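Local coordinates for putative HpcE protein (Mycolicibacterium smegmatis, PDB 6V77) that belongs to the fumarylacetoacetate hydrolase (FAH) family, binds a zinc ion and pairs with a second copy of itself, at residues V95-F100 against Q166-K171; P67-V72 against G234-T239; D194-A199 against Y264-G269; R2-D7 against G180-T185. All coordinates share one frame; numbering follows the deposited sequence.

Contact 1. Residues V95-F100 against Q166-K171; sequences VIFTKF and QFSLAK. With SO4 (sulfate ion), chain O.
F97 lies across F167 and K171. The CB of F167 sits over the centre of the F97 ring, 4.1 Å from its centroid. The F167 ring turns away from there, so its edge is directed at the F97 face. The pair is T-shaped, with planes at 72°. The K171 chain crosses F97 at about a right angle, and its CD comes to 3.3 Å from F97 CE1. This chain is extended up to CE and bends only at the last torsion (chi4 -72°), which carries NZ past the ring. There NZ donates to O2 of a sulfate ion at 2.8 Å. H82, R156 and Q159 also bind the sulfate, which probably came from the crystallisation liquor. K99 comes from the other segment and curls back through bends at chi3 and chi4. Its NZ meets the carbonyl O of K171 at 2.9 Å, in the carbonyl plane and on a lone pair. Both NZ atoms also bond to D152, K99 through OD1 and K171 through OD2. Beside F97, S168 OG accepts a nearly straight bond from T98 N at 3.0 Å (165°). The CB of S168 and CD1 of L169 touch CE2 of F100, whose ring also meets F73 of the second subunit. D152 is a zinc ligand together with E121 and E123, and the K171 side chain is about 4 Å from the metal. With the aromatic and serine contacts packed beside them, the two lysines are thus placed as second-shell residues of the zinc site in this FAH-family domain.

Contact 2. Residues P67-V72 against G234-T239; sequences PLPRQV and GDVIFT
D235 grips Q71 at two points. Its OD2 takes a bond from Q71 NE2 at 2.8 Å, on the syn side of the carboxylate and in the plane of the amide. Its OD1 accepts from Q71 N at 3.1 Å, but from well above the carboxylate plane and at a bent 138°. The D235 CG lies beside its own backbone N (chi1 -78°), which brings both oxygens up to the Q71 backbone and side chain. A water joins OD1 to R70 N. Next along the chain, V236 N donates to Q71 O at 3.2 Å. This bond starts the parallel pairing of strand 72-76 with strand 236-238, in which V72 is bridged to V236. The pairing belongs to the large mixed sheet of this FAH-family protein. V72 and V236 lie on one face of it. V72 CG1 also approaches the F238 ring at its edge, 4.1 Å from CD2. P69 packs on V236 too, its CG 3.8 Å from V236 CG2. Further out, Y232 N binds D235 OD2, and E230 O takes a second bond from Q71 NE2. Q71 OE1 is held by S102 of the second subunit. V236 and F238 also touch V125 of strand 118-128 and I179 of strand 177-185.

Contact 3. Residues D194-A199 against Y264-G269; sequences DLELGA and YITGVG. With EDO (1,2-ethanediol), chain N.
T266 N donates to E196 O at 2.8 Å, and the CA of I265 also points a C-H at this oxygen. The side chains of the same two residues meet as well. T266 OG1 donates to E196 OE1 on the anti side of the carboxylate, at an unusually short 2.5 Å. E196 OE2 is held by H208. From here strand 260-265 runs antiparallel to strand 196-201. G198 and Y264 form a hydrogen-bonded pair, G198 N to Y264 O and Y264 N to G198 O, both 3.0 Å. L197 and I265 form the non-hydrogen-bonded pair beside it. The Y264 ring folds back over G198, because its CG stands between the backbone N and carbonyl carbon (chi1 68°). The CA of G198 lies over the ring face, 3.9 Å from the centroid, as a CH-pi contact. Past T266 the chain turns back, and I265 O accepts from V268 N at 2.9 Å and G269 N at 3.0 Å. V268 and G269 thus both face I265, a classic beta bulge. CB of L197 packs on CG1 of I265 at 3.8 Å. That face meets V122 and L124 of strand 118-128 and V149 of strand 144-155. Strand 204-210 pairs with the far edge of strand 196-201, and its H208 touches Y264.

Contact 4. Residues R2-D7 against G180-T185; sequences RLINLD and GPELVT
Strands 2-6 and 182-185 run antiparallel, their axes at 162° and 4.5 Å apart at the closest point. L3 and L183 form a hydrogen-bonded pair, with L183 N to L3 O at 2.8 Å and L3 N to L183 O at 2.9 Å. R2 and V184 make the next, non-hydrogen-bonded pair. The chain turns a corner at P181, after a cis peptide bond, and direct pairing gives way to a water that bridges P181 O and N5 N. On one face of the sheet R2 and V184 lie side by side, pointing the same way. The R2 chain is extended from CG to NE, which lays the guanidinium over V184. The CG2 of V184 sits over one face of that group, 3.5 Å from NH1. E182 OE1 comes to its edge instead. It takes a salt-bridge bond from NH1 that is long at 3.3 Å yet nearly straight (167°) and in the guanidinium plane. R2 also binds E188 through NE, and its NH1 and NH2 reach the carbonyls of V268 and G267. The other carboxylate oxygen of E182 pairs with R58. On the opposite face L3 CD1 packs against L183 CD2 at 4.1 Å. This leucine pair is covered by L36 and Y37 of helix 33-38 and by W40 and F43 near the start of helix 40-49, while strand 9-14 pairs with strand 2-6.

How the contacts relate
From the N terminus, residues 2-7 open contact 4, and the chain returns at 180-185 to close this loop of 172 residues. Within it, 67-72 opens contact 2, which closes only at 234-239, so contacts 4 and 2 cross. Contact 1 opens at 95-100 and closes at 166-171, inside both loops. Contact 3 starts at 194-199, after contact 4 has closed, and ends at 264-269, so it crosses contact 2. Contacts 1, 2 and 4 all reach the large mixed sheet. Contact 3 belongs to the five-stranded sheet, and R2 joins it to contact 4. T98 and V72 link contact 1 to contact 2, and both contacts also touch the second subunit.

Contact 1. Residues V95-F100 against Q166-K171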
loop_
_atom_site.group_PDB
_atom_site.type_symbol
_atom_site.label_atom_id
_atom_site.label_comp_id
_atom_site.label_asym_id
_atom_site.label_seq_id
_atom_site.Cartn_x
_atom_site.Cartn_y
_atom_site.Cartn_z
ATOM N N VAL B 95 -10.393 -12.300 -1.761
ATOM C CA VAL B 95 -9.334 -12.294 -0.756
ATOM C C VAL B 95 -8.358 -11.189 -1.144
ATOM O O VAL B 95 -7.779 -11.230 -2.232
ATOM C CB VAL B 95 -8.626 -13.658 -0.704
ATOM C CG1 VAL B 95 -7.491 -13.628 0.299
ATOM C CG2 VAL B 95 -9.617 -14.775 -0.375
ATOM N N ILE B 96 -8.195 -10.179 -0.285
ATOM C CA ILE B 96 -7.484 -8.963 -0.675
ATOM C C ILE B 96 -6.253 -8.761 0.207
ATOM O O ILE B 96 -6.351 -8.760 1.443
ATOM C CB ILE B 96 -8.401 -7.722 -0.614
ATOM C CG1 ILE B 96 -9.632 -7.908 -1.533
ATOM C CG2 ILE B 96 -7.596 -6.473 -0.962
ATOM C CD1 ILE B 96 -9.312 -8.086 -3.027
ATOM N N PHE B 97 -5.106 -8.545 -0.432
ATOM C CA PHE B 97 -3.887 -8.151 0.265
ATOM C C PHE B 97 -3.180 -7.125 -0.613
ATOM O O PHE B 97 -3.771 -6.552 -1.532
ATOM C CB PHE B 97 -3.010 -9.367 0.609
ATOM C CG PHE B 97 -2.836 -10.321 -0.520
ATOM C CD1 PHE B 97 -1.778 -10.184 -1.395
ATOM C CD2 PHE B 97 -3.726 -11.365 -0.709
ATOM C CE1 PHE B 97 -1.617 -11.075 -2.457
ATOM C CE2 PHE B 97 -3.573 -12.251 -1.776
ATOM C CZ PHE B 97 -2.526 -12.107 -2.644
ATOM N N THR B 98 -1.921 -6.836 -0.318
ATOM C CA THR B 98 -1.244 -5.830 -1.123
ATOM C C THR B 98 0.114 -6.368 -1.553
ATOM O O THR B 98 0.587 -7.400 -1.069
ATOM C CB THR B 98 -1.101 -4.485 -0.369
ATOM O OG1 THR B 98 -0.758 -3.450 -1.308
ATOM C CG2 THR B 98 -0.024 -4.581 0.731
ATOM N N LYS B 99 0.708 -5.688 -2.520
ATOM C CA LYS B 99 2.100 -5.899 -2.896
ATOM C C LYS B 99 2.744 -4.524 -2.785
ATOM O O LYS B 99 2.353 -3.598 -3.507
ATOM C CB LYS B 99 2.200 -6.503 -4.302
ATOM C CG LYS B 99 1.765 -7.981 -4.336
ATOM C CD LYS B 99 1.394 -8.496 -5.748
ATOM C CE LYS B 99 2.611 -8.669 -6.639
ATOM N NZ LYS B 99 3.644 -9.585 -6.076
ATOM N N PHE B 100 3.668 -4.371 -1.836
ATOM C CA PHE B 100 4.140 -3.028 -1.498
ATOM C C PHE B 100 4.850 -2.392 -2.688
ATOM O O PHE B 100 5.493 -3.082 -3.483
ATOM C CB PHE B 100 5.044 -3.089 -0.264
ATOM C CG PHE B 100 4.289 -3.440 1.003
ATOM C CD1 PHE B 100 3.425 -2.498 1.584
ATOM C CD2 PHE B 100 4.381 -4.699 1.571
ATOM C CE1 PHE B 100 2.711 -2.807 2.727
ATOM C CE2 PHE B 100 3.668 -5.016 2.724
ATOM C CZ PHE B 100 2.828 -4.063 3.298
ATOM N N GLN B 166 -0.253 -13.626 6.864
ATOM C CA GLN B 166 -0.605 -12.503 6.004
ATOM C C GLN B 166 0.336 -12.472 4.800
ATOM O O GLN B 166 1.560 -12.509 4.967
ATOM C CB GLN B 166 -0.528 -11.199 6.798
ATOM C CG GLN B 166 -1.378 -11.231 8.057
ATOM C CD GLN B 166 -2.865 -11.277 7.742
ATOM O OE1 GLN B 166 -3.395 -10.411 7.048
ATOM N NE2 GLN B 166 -3.541 -12.293 8.250
ATOM N N PHE B 167 -0.232 -12.365 3.598
ATOM C CA PHE B 167 0.471 -12.707 2.367
ATOM C C PHE B 167 1.336 -11.592 1.780
ATOM O O PHE B 167 2.174 -11.884 0.921
ATOM C CB PHE B 167 -0.535 -13.157 1.296
ATOM C CG PHE B 167 -1.323 -14.401 1.661
ATOM C CD1 PHE B 167 -0.954 -15.194 2.737
ATOM C CD2 PHE B 167 -2.421 -14.788 0.895
ATOM C CE1 PHE B 167 -1.667 -16.346 3.063
ATOM C CE2 PHE B 167 -3.133 -15.958 1.215
ATOM C CZ PHE B 167 -2.755 -16.724 2.295
ATOM N N SER B 168 1.184 -10.336 2.213
ATOM C CA SER B 168 1.730 -9.227 1.430
ATOM C C SER B 168 3.256 -9.249 1.384
ATOM O O SER B 168 3.849 -9.046 0.322
ATOM C CB SER B 168 1.254 -7.886 2.000
ATOM O OG SER B 168 -0.154 -7.808 1.952
ATOM N N LEU B 169 3.903 -9.427 2.530
ATOM C CA LEU B 169 5.350 -9.248 2.592
ATOM C C LEU B 169 6.071 -10.271 1.720
ATOM O O LEU B 169 7.006 -9.921 0.988
ATOM C CB LEU B 169 5.828 -9.345 4.044
ATOM C CG LEU B 169 7.109 -8.578 4.357
ATOM C CD1 LEU B 169 6.947 -7.087 4.087
ATOM C CD2 LEU B 169 7.572 -8.842 5.803
ATOM N N ALA B 170 5.614 -11.526 1.751
ATOM C CA ALA B 170 6.196 -12.587 0.925
ATOM C C ALA B 170 6.084 -12.319 -0.566
ATOM O O ALA B 170 6.822 -12.932 -1.361
ATOM C CB ALA B 170 5.508 -13.914 1.228
ATOM N N LYS B 171 5.151 -11.457 -0.963
ATOM C CA LYS B 171 4.932 -11.081 -2.350
ATOM C C LYS B 171 5.515 -9.716 -2.672
ATOM O O LYS B 171 5.215 -9.164 -3.730
ATOM C CB LYS B 171 3.440 -11.120 -2.659
ATOM C CG LYS B 171 2.856 -12.541 -2.500
ATOM C CD LYS B 171 1.341 -12.458 -2.389
ATOM C CE LYS B 171 0.679 -13.819 -2.440
ATOM N NZ LYS B 171 0.730 -14.395 -3.832
HETATM S S SO4 O . -2.246 -16.601 -3.706
HETATM O O1 SO4 O . -2.739 -17.923 -4.077
HETATM O O2 SO4 O . -0.820 -16.640 -3.377
HETATM O O3 SO4 O . -2.434 -15.653 -4.807
HETATM O O4 SO4 O . -3.017 -16.108 -2.566
#

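Contact 2. Residues P67-V72 against G234-T239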
loop_
_atom_site.group_PDB
_atom_site.type_symbol
_atom_site.label_atom_id
_atom_site.label_comp_id
_atom_site.label_asym_id
_atom_site.label_seq_id
_atom_site.Cartn_x
_atom_site.Cartn_y
_atom_site.Cartn_z
ATOM N N PRO B 67 4.084 2.994 -12.086
ATOM C CA PRO B 67 5.224 2.700 -11.205
ATOM C C PRO B 67 5.021 3.139 -9.754
ATOM O O PRO B 67 5.733 2.636 -8.872
ATOM C CB PRO B 67 6.372 3.480 -11.857
ATOM C CG PRO B 67 5.692 4.646 -12.521
ATOM C CD PRO B 67 4.349 4.128 -12.993
ATOM N N LEU B 68 4.083 4.048 -9.463
ATOM C CA LEU B 68 3.893 4.527 -8.085
ATOM C C LEU B 68 2.405 4.651 -7.749
ATOM O O LEU B 68 1.905 5.737 -7.421
ATOM C CB LEU B 68 4.625 5.852 -7.872
ATOM C CG LEU B 68 4.722 6.320 -6.403
ATOM C CD1 LEU B 68 5.313 5.262 -5.458
ATOM C CD2 LEU B 68 5.489 7.631 -6.274
ATOM N N PRO B 69 1.672 3.538 -7.780
ATOM C CA PRO B 69 0.252 3.596 -7.429
ATOM C C PRO B 69 0.083 3.965 -5.959
ATOM O O PRO B 69 0.864 3.553 -5.104
ATOM C CB PRO B 69 -0.259 2.179 -7.722
ATOM C CG PRO B 69 0.995 1.307 -7.654
ATOM C CD PRO B 69 2.117 2.170 -8.132
ATOM N N ARG B 70 -0.951 4.763 -5.677
ATOM C CA ARG B 70 -1.253 5.087 -4.285
ATOM C C ARG B 70 -1.681 3.852 -3.500
ATOM O O ARG B 70 -1.350 3.721 -2.313
ATOM C CB ARG B 70 -2.330 6.168 -4.248
ATOM C CG ARG B 70 -1.769 7.481 -4.751
ATOM C CD ARG B 70 -2.863 8.449 -5.170
ATOM N NE ARG B 70 -3.399 9.159 -4.029
ATOM C CZ ARG B 70 -4.237 10.194 -4.133
ATOM N NH1 ARG B 70 -4.619 10.629 -5.332
ATOM N NH2 ARG B 70 -4.690 10.799 -3.043
ATOM N N GLN B 71 -2.443 2.957 -4.134
ATOM C CA GLN B 71 -2.925 1.740 -3.502
ATOM C C GLN B 71 -2.715 0.601 -4.482
ATOM O O GLN B 71 -2.943 0.780 -5.681
ATOM C CB GLN B 71 -4.416 1.836 -3.146
ATOM C CG GLN B 71 -4.699 2.965 -2.153
ATOM C CD GLN B 71 -6.187 3.197 -1.907
ATOM O OE1 GLN B 71 -6.615 3.310 -0.748
ATOM N NE2 GLN B 71 -6.980 3.271 -2.981
ATOM N N VAL B 72 -2.275 -0.548 -3.966
ATOM C CA VAL B 72 -2.112 -1.776 -4.753
ATOM C C VAL B 72 -3.001 -2.830 -4.125
ATOM O O VAL B 72 -2.829 -3.171 -2.943
ATOM C CB VAL B 72 -0.657 -2.267 -4.752
ATOM C CG1 VAL B 72 -0.551 -3.612 -5.494
ATOM C CG2 VAL B 72 0.275 -1.216 -5.340
ATOM N N GLY B 234 -4.851 5.600 -11.266
ATOM C CA GLY B 234 -3.499 5.089 -11.177
ATOM C C GLY B 234 -3.297 3.932 -10.211
ATOM O O GLY B 234 -2.210 3.331 -10.216
ATOM N N ASP B 235 -4.311 3.570 -9.420
ATOM C CA ASP B 235 -4.208 2.389 -8.561
ATOM C C ASP B 235 -4.085 1.121 -9.405
ATOM O O ASP B 235 -4.559 1.049 -10.540
ATOM C CB ASP B 235 -5.439 2.239 -7.651
ATOM C CG ASP B 235 -5.419 3.173 -6.442
ATOM O OD1 ASP B 235 -4.430 3.918 -6.244
ATOM O OD2 ASP B 235 -6.427 3.154 -5.696
ATOM N N VAL B 236 -3.482 0.095 -8.804
ATOM C CA VAL B 236 -3.155 -1.157 -9.483
ATOM C C VAL B 236 -3.912 -2.297 -8.817
ATOM O O VAL B 236 -3.936 -2.392 -7.581
ATOM C CB VAL B 236 -1.634 -1.417 -9.449
ATOM C CG1 VAL B 236 -1.312 -2.899 -9.775
ATOM C CG2 VAL B 236 -0.940 -0.499 -10.434
ATOM N N ILE B 237 -4.520 -3.165 -9.632
ATOM C CA ILE B 237 -5.148 -4.394 -9.144
ATOM C C ILE B 237 -4.478 -5.584 -9.817
ATOM O O ILE B 237 -4.517 -5.705 -11.050
ATOM C CB ILE B 237 -6.659 -4.431 -9.416
ATOM C CG1 ILE B 237 -7.352 -3.199 -8.848
ATOM C CG2 ILE B 237 -7.270 -5.679 -8.775
ATOM C CD1 ILE B 237 -8.830 -3.162 -9.267
ATOM N N PHE B 238 -3.857 -6.449 -9.006
ATOM C CA PHE B 238 -3.411 -7.773 -9.436
ATOM C C PHE B 238 -4.602 -8.714 -9.268
ATOM O O PHE B 238 -5.004 -8.992 -8.136
ATOM C CB PHE B 238 -2.237 -8.216 -8.566
ATOM C CG PHE B 238 -0.913 -7.656 -8.990
ATOM C CD1 PHE B 238 -0.082 -8.412 -9.843
ATOM C CD2 PHE B 238 -0.470 -6.423 -8.537
ATOM C CE1 PHE B 238 1.154 -7.918 -10.237
ATOM C CE2 PHE B 238 0.762 -5.928 -8.928
ATOM C CZ PHE B 238 1.569 -6.673 -9.781
ATOM N N THR B 239 -5.192 -9.178 -10.381
ATOM C CA THR B 239 -6.542 -9.745 -10.314
ATOM C C THR B 239 -6.579 -11.205 -9.885
ATOM O O THR B 239 -7.681 -11.752 -9.719
ATOM C CB THR B 239 -7.277 -9.605 -11.657
ATOM O OG1 THR B 239 -6.542 -10.268 -12.704
ATOM C CG2 THR B 239 -7.487 -8.126 -12.007
HETATM O O HOH W 1 -2.962 5.773 -7.556
#

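Contact 3. Residues D194-A199 against Y264-G269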
loop_
_atom_site.group_PDB
_atom_site.type_symbol
_atom_site.label_atom_id
_atom_site.label_comp_id
_atom_site.label_asym_id
_atom_site.label_seq_id
_atom_site.Cartn_x
_atom_site.Cartn_y
_atom_site.Cartn_z
ATOM N N ASP B 194 -12.340 -11.720 -21.046
ATOM C CA ASP B 194 -12.022 -13.067 -21.542
ATOM C C ASP B 194 -10.698 -12.980 -22.300
ATOM O O ASP B 194 -10.670 -12.980 -23.531
ATOM C CB ASP B 194 -13.148 -13.608 -22.428
ATOM C CG ASP B 194 -12.910 -15.036 -22.871
ATOM O OD1 ASP B 194 -12.090 -15.731 -22.229
ATOM O OD2 ASP B 194 -13.539 -15.449 -23.867
ATOM N N LEU B 195 -9.589 -12.930 -21.541
ATOM C CA LEU B 195 -8.246 -12.826 -22.097
ATOM C C LEU B 195 -7.440 -14.083 -21.775
ATOM O O LEU B 195 -7.462 -14.560 -20.641
ATOM C CB LEU B 195 -7.515 -11.605 -21.530
ATOM C CG LEU B 195 -8.304 -10.291 -21.657
ATOM C CD1 LEU B 195 -7.586 -9.225 -20.853
ATOM C CD2 LEU B 195 -8.393 -9.926 -23.123
ATOM N N GLU B 196 -6.714 -14.601 -22.765
ATOM C CA GLU B 196 -5.859 -15.772 -22.557
ATOM C C GLU B 196 -4.556 -15.362 -21.874
ATOM O O GLU B 196 -3.895 -14.412 -22.306
ATOM C CB GLU B 196 -5.564 -16.443 -23.903
ATOM C CG GLU B 196 -4.678 -17.708 -23.813
ATOM C CD GLU B 196 -4.343 -18.245 -25.187
ATOM O OE1 GLU B 196 -3.784 -17.486 -26.004
ATOM O OE2 GLU B 196 -4.653 -19.421 -25.470
ATOM N N LEU B 197 -4.182 -16.077 -20.808
ATOM C CA LEU B 197 -2.953 -15.764 -20.070
ATOM C C LEU B 197 -2.229 -17.055 -19.697
ATOM O O LEU B 197 -2.835 -18.126 -19.595
ATOM C CB LEU B 197 -3.216 -14.901 -18.813
ATOM C CG LEU B 197 -3.812 -15.498 -17.537
ATOM C CD1 LEU B 197 -3.868 -14.432 -16.441
ATOM C CD2 LEU B 197 -5.200 -16.114 -17.788
ATOM N N GLY B 198 -0.918 -16.954 -19.531
ATOM C CA GLY B 198 -0.170 -18.148 -19.185
ATOM C C GLY B 198 1.263 -17.819 -18.835
ATOM O O GLY B 198 1.680 -16.659 -18.825
ATOM N N ALA B 199 2.019 -18.879 -18.553
ATOM C CA ALA B 199 3.408 -18.747 -18.146
ATOM C C ALA B 199 4.118 -20.028 -18.526
ATOM O O ALA B 199 3.507 -21.101 -18.531
ATOM C CB ALA B 199 3.563 -18.499 -16.639
ATOM N N TYR B 264 2.751 -14.230 -20.218
ATOM C CA TYR B 264 2.086 -13.588 -21.356
ATOM C C TYR B 264 0.585 -13.463 -21.147
ATOM O O TYR B 264 -0.039 -14.251 -20.435
ATOM C CB TYR B 264 2.336 -14.355 -22.668
ATOM C CG TYR B 264 1.673 -15.718 -22.706
ATOM C CD1 TYR B 264 0.353 -15.871 -23.142
ATOM C CD2 TYR B 264 2.364 -16.852 -22.300
ATOM C CE1 TYR B 264 -0.254 -17.118 -23.158
ATOM C CE2 TYR B 264 1.764 -18.095 -22.309
ATOM C CZ TYR B 264 0.452 -18.219 -22.745
ATOM O OH TYR B 264 -0.135 -19.464 -22.756
ATOM N N ILE B 265 0.008 -12.455 -21.801
ATOM C CA ILE B 265 -1.433 -12.343 -21.993
ATOM C C ILE B 265 -1.623 -12.106 -23.484
ATOM O O ILE B 265 -1.125 -11.109 -24.020
ATOM C CB ILE B 265 -2.054 -11.201 -21.158
ATOM C CG1 ILE B 265 -1.792 -11.441 -19.653
ATOM C CG2 ILE B 265 -3.525 -11.102 -21.456
ATOM C CD1 ILE B 265 -2.404 -10.376 -18.707
ATOM N N THR B 266 -2.312 -13.029 -24.156
ATOM C CA THR B 266 -2.291 -13.055 -25.616
ATOM C C THR B 266 -2.975 -11.813 -26.165
ATOM O O THR B 266 -4.087 -11.472 -25.754
ATOM C CB THR B 266 -2.970 -14.315 -26.143
ATOM O OG1 THR B 266 -2.355 -15.466 -25.531
ATOM C CG2 THR B 266 -2.822 -14.397 -27.683
ATOM N N GLY B 267 -2.281 -11.112 -27.061
ATOM C CA GLY B 267 -2.770 -9.855 -27.592
ATOM C C GLY B 267 -2.520 -8.636 -26.723
ATOM O O GLY B 267 -2.793 -7.510 -27.175
ATOM N N VAL B 268 -2.022 -8.813 -25.503
ATOM C CA VAL B 268 -1.730 -7.706 -24.594
ATOM C C VAL B 268 -0.229 -7.520 -24.406
ATOM O O VAL B 268 0.288 -6.414 -24.549
ATOM C CB VAL B 268 -2.437 -7.904 -23.237
ATOM C CG1 VAL B 268 -1.896 -6.911 -22.192
ATOM C CG2 VAL B 268 -3.951 -7.748 -23.420
ATOM N N GLY B 269 0.494 -8.594 -24.088
ATOM C CA GLY B 269 1.929 -8.441 -23.925
ATOM C C GLY B 269 2.582 -9.708 -23.421
ATOM O O GLY B 269 1.925 -10.698 -23.083
HETATM C C1 EDO N . 1.789 -11.935 -26.127
HETATM O O1 EDO N . 2.132 -13.270 -26.530
HETATM C C2 EDO N . 1.124 -11.207 -27.286
HETATM O O2 EDO N . 0.158 -12.086 -27.874
HETATM O O HOH W 2 -6.342 -13.141 -25.327
#

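Contact 4. Residues R2-D7 against G180-T185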
loop_
_atom_site.group_PDB
_atom_site.type_symbol
_atom_site.label_atom_id
_atom_site.label_comp_id
_atom_site.label_asym_id
_atom_site.label_seq_id
_atom_site.Cartn_x
_atom_site.Cartn_y
_atom_site.Cartn_z
ATOM N N ARG B 2 -1.970 2.288 -26.549
ATOM C CA ARG B 2 -0.981 1.587 -25.738
ATOM C C ARG B 2 0.032 2.585 -25.213
ATOM O O ARG B 2 0.476 3.470 -25.945
ATOM C CB ARG B 2 -0.271 0.479 -26.546
ATOM C CG ARG B 2 -1.175 -0.668 -26.900
ATOM C CD ARG B 2 -0.492 -1.737 -27.775
ATOM N NE ARG B 2 -1.426 -2.834 -27.982
ATOM C CZ ARG B 2 -1.255 -4.065 -27.519
ATOM N NH1 ARG B 2 -0.151 -4.390 -26.846
ATOM N NH2 ARG B 2 -2.190 -4.965 -27.726
ATOM N N LEU B 3 0.420 2.415 -23.950
ATOM C CA LEU B 3 1.385 3.273 -23.278
ATOM C C LEU B 3 2.548 2.421 -22.783
ATOM O O LEU B 3 2.373 1.242 -22.451
ATOM C CB LEU B 3 0.765 4.009 -22.071
ATOM C CG LEU B 3 -0.482 4.865 -22.343
ATOM C CD1 LEU B 3 -0.914 5.559 -21.064
ATOM C CD2 LEU B 3 -0.156 5.861 -23.408
ATOM N N ILE B 4 3.733 3.028 -22.723
ATOM C CA ILE B 4 4.922 2.347 -22.221
ATOM C C ILE B 4 5.769 3.367 -21.468
ATOM O O ILE B 4 5.931 4.513 -21.903
ATOM C CB ILE B 4 5.708 1.656 -23.356
ATOM C CG1 ILE B 4 6.845 0.772 -22.799
ATOM C CG2 ILE B 4 6.218 2.656 -24.385
ATOM C CD1 ILE B 4 7.547 -0.054 -23.896
ATOM N N ASN B 5 6.280 2.945 -20.323
ATOM C CA ASN B 5 7.132 3.757 -19.463
ATOM C C ASN B 5 8.576 3.437 -19.841
ATOM O O ASN B 5 9.015 2.298 -19.689
ATOM C CB ASN B 5 6.824 3.420 -17.996
ATOM C CG ASN B 5 7.731 4.132 -17.009
ATOM O OD1 ASN B 5 8.526 4.985 -17.396
ATOM N ND2 ASN B 5 7.633 3.760 -15.724
ATOM N N LEU B 6 9.290 4.412 -20.399
ATOM C CA LEU B 6 10.674 4.219 -20.818
ATOM C C LEU B 6 11.556 5.173 -20.033
ATOM O O LEU B 6 11.394 6.395 -20.141
ATOM C CB LEU B 6 10.849 4.447 -22.323
ATOM C CG LEU B 6 10.114 3.442 -23.215
ATOM C CD1 LEU B 6 10.176 3.915 -24.670
ATOM C CD2 LEU B 6 10.725 2.042 -23.057
ATOM N N ASP B 7 12.484 4.607 -19.256
ATOM C CA ASP B 7 13.362 5.385 -18.383
ATOM C C ASP B 7 12.565 6.389 -17.550
ATOM O O ASP B 7 12.965 7.541 -17.379
ATOM C CB ASP B 7 14.450 6.091 -19.191
ATOM C CG ASP B 7 15.461 5.130 -19.765
ATOM O OD1 ASP B 7 15.628 4.016 -19.207
ATOM O OD2 ASP B 7 16.115 5.501 -20.766
ATOM N N GLY B 180 4.012 -5.010 -17.040
ATOM C CA GLY B 180 4.368 -4.503 -18.344
ATOM C C GLY B 180 4.256 -5.549 -19.429
ATOM O O GLY B 180 3.668 -6.616 -19.225
ATOM N N PRO B 181 4.807 -5.259 -20.624
ATOM C CA PRO B 181 5.580 -4.051 -20.931
ATOM C C PRO B 181 4.737 -2.802 -21.183
ATOM O O PRO B 181 5.249 -1.696 -21.017
ATOM C CB PRO B 181 6.330 -4.437 -22.209
ATOM C CG PRO B 181 5.412 -5.416 -22.876
ATOM C CD PRO B 181 4.835 -6.225 -21.738
ATOM N N GLU B 182 3.482 -2.977 -21.584
ATOM C CA GLU B 182 2.655 -1.861 -22.036
ATOM C C GLU B 182 1.324 -1.855 -21.320
ATOM O O GLU B 182 0.819 -2.899 -20.914
ATOM C CB GLU B 182 2.407 -1.939 -23.548
ATOM C CG GLU B 182 3.665 -1.735 -24.321
ATOM C CD GLU B 182 3.530 -1.985 -25.812
ATOM O OE1 GLU B 182 2.502 -2.526 -26.284
ATOM O OE2 GLU B 182 4.493 -1.635 -26.510
ATOM N N LEU B 183 0.751 -0.658 -21.176
ATOM C CA LEU B 183 -0.641 -0.541 -20.786
ATOM C C LEU B 183 -1.464 -0.577 -22.059
ATOM O O LEU B 183 -1.132 0.122 -23.024
ATOM C CB LEU B 183 -0.900 0.758 -20.027
ATOM C CG LEU B 183 -2.307 0.889 -19.433
ATOM C CD1 LEU B 183 -2.415 0.101 -18.157
ATOM C CD2 LEU B 183 -2.633 2.354 -19.166
ATOM N N VAL B 184 -2.528 -1.380 -22.064
ATOM C CA VAL B 184 -3.383 -1.558 -23.237
ATOM C C VAL B 184 -4.793 -1.124 -22.863
ATOM O O VAL B 184 -5.380 -1.683 -21.928
ATOM C CB VAL B 184 -3.385 -3.017 -23.724
ATOM C CG1 VAL B 184 -4.189 -3.148 -25.019
ATOM C CG2 VAL B 184 -1.948 -3.502 -23.930
ATOM N N THR B 185 -5.348 -0.139 -23.580
ATOM C CA THR B 185 -6.659 0.339 -23.167
ATOM C C THR B 185 -7.739 -0.674 -23.549
ATOM O O THR B 185 -7.542 -1.548 -24.396
ATOM C CB THR B 185 -6.971 1.711 -23.776
ATOM O OG1 THR B 185 -6.900 1.653 -25.203
ATOM C CG2 THR B 185 -6.000 2.770 -23.258
HETATM O O HOH W 3 5.471 0.428 -19.291
#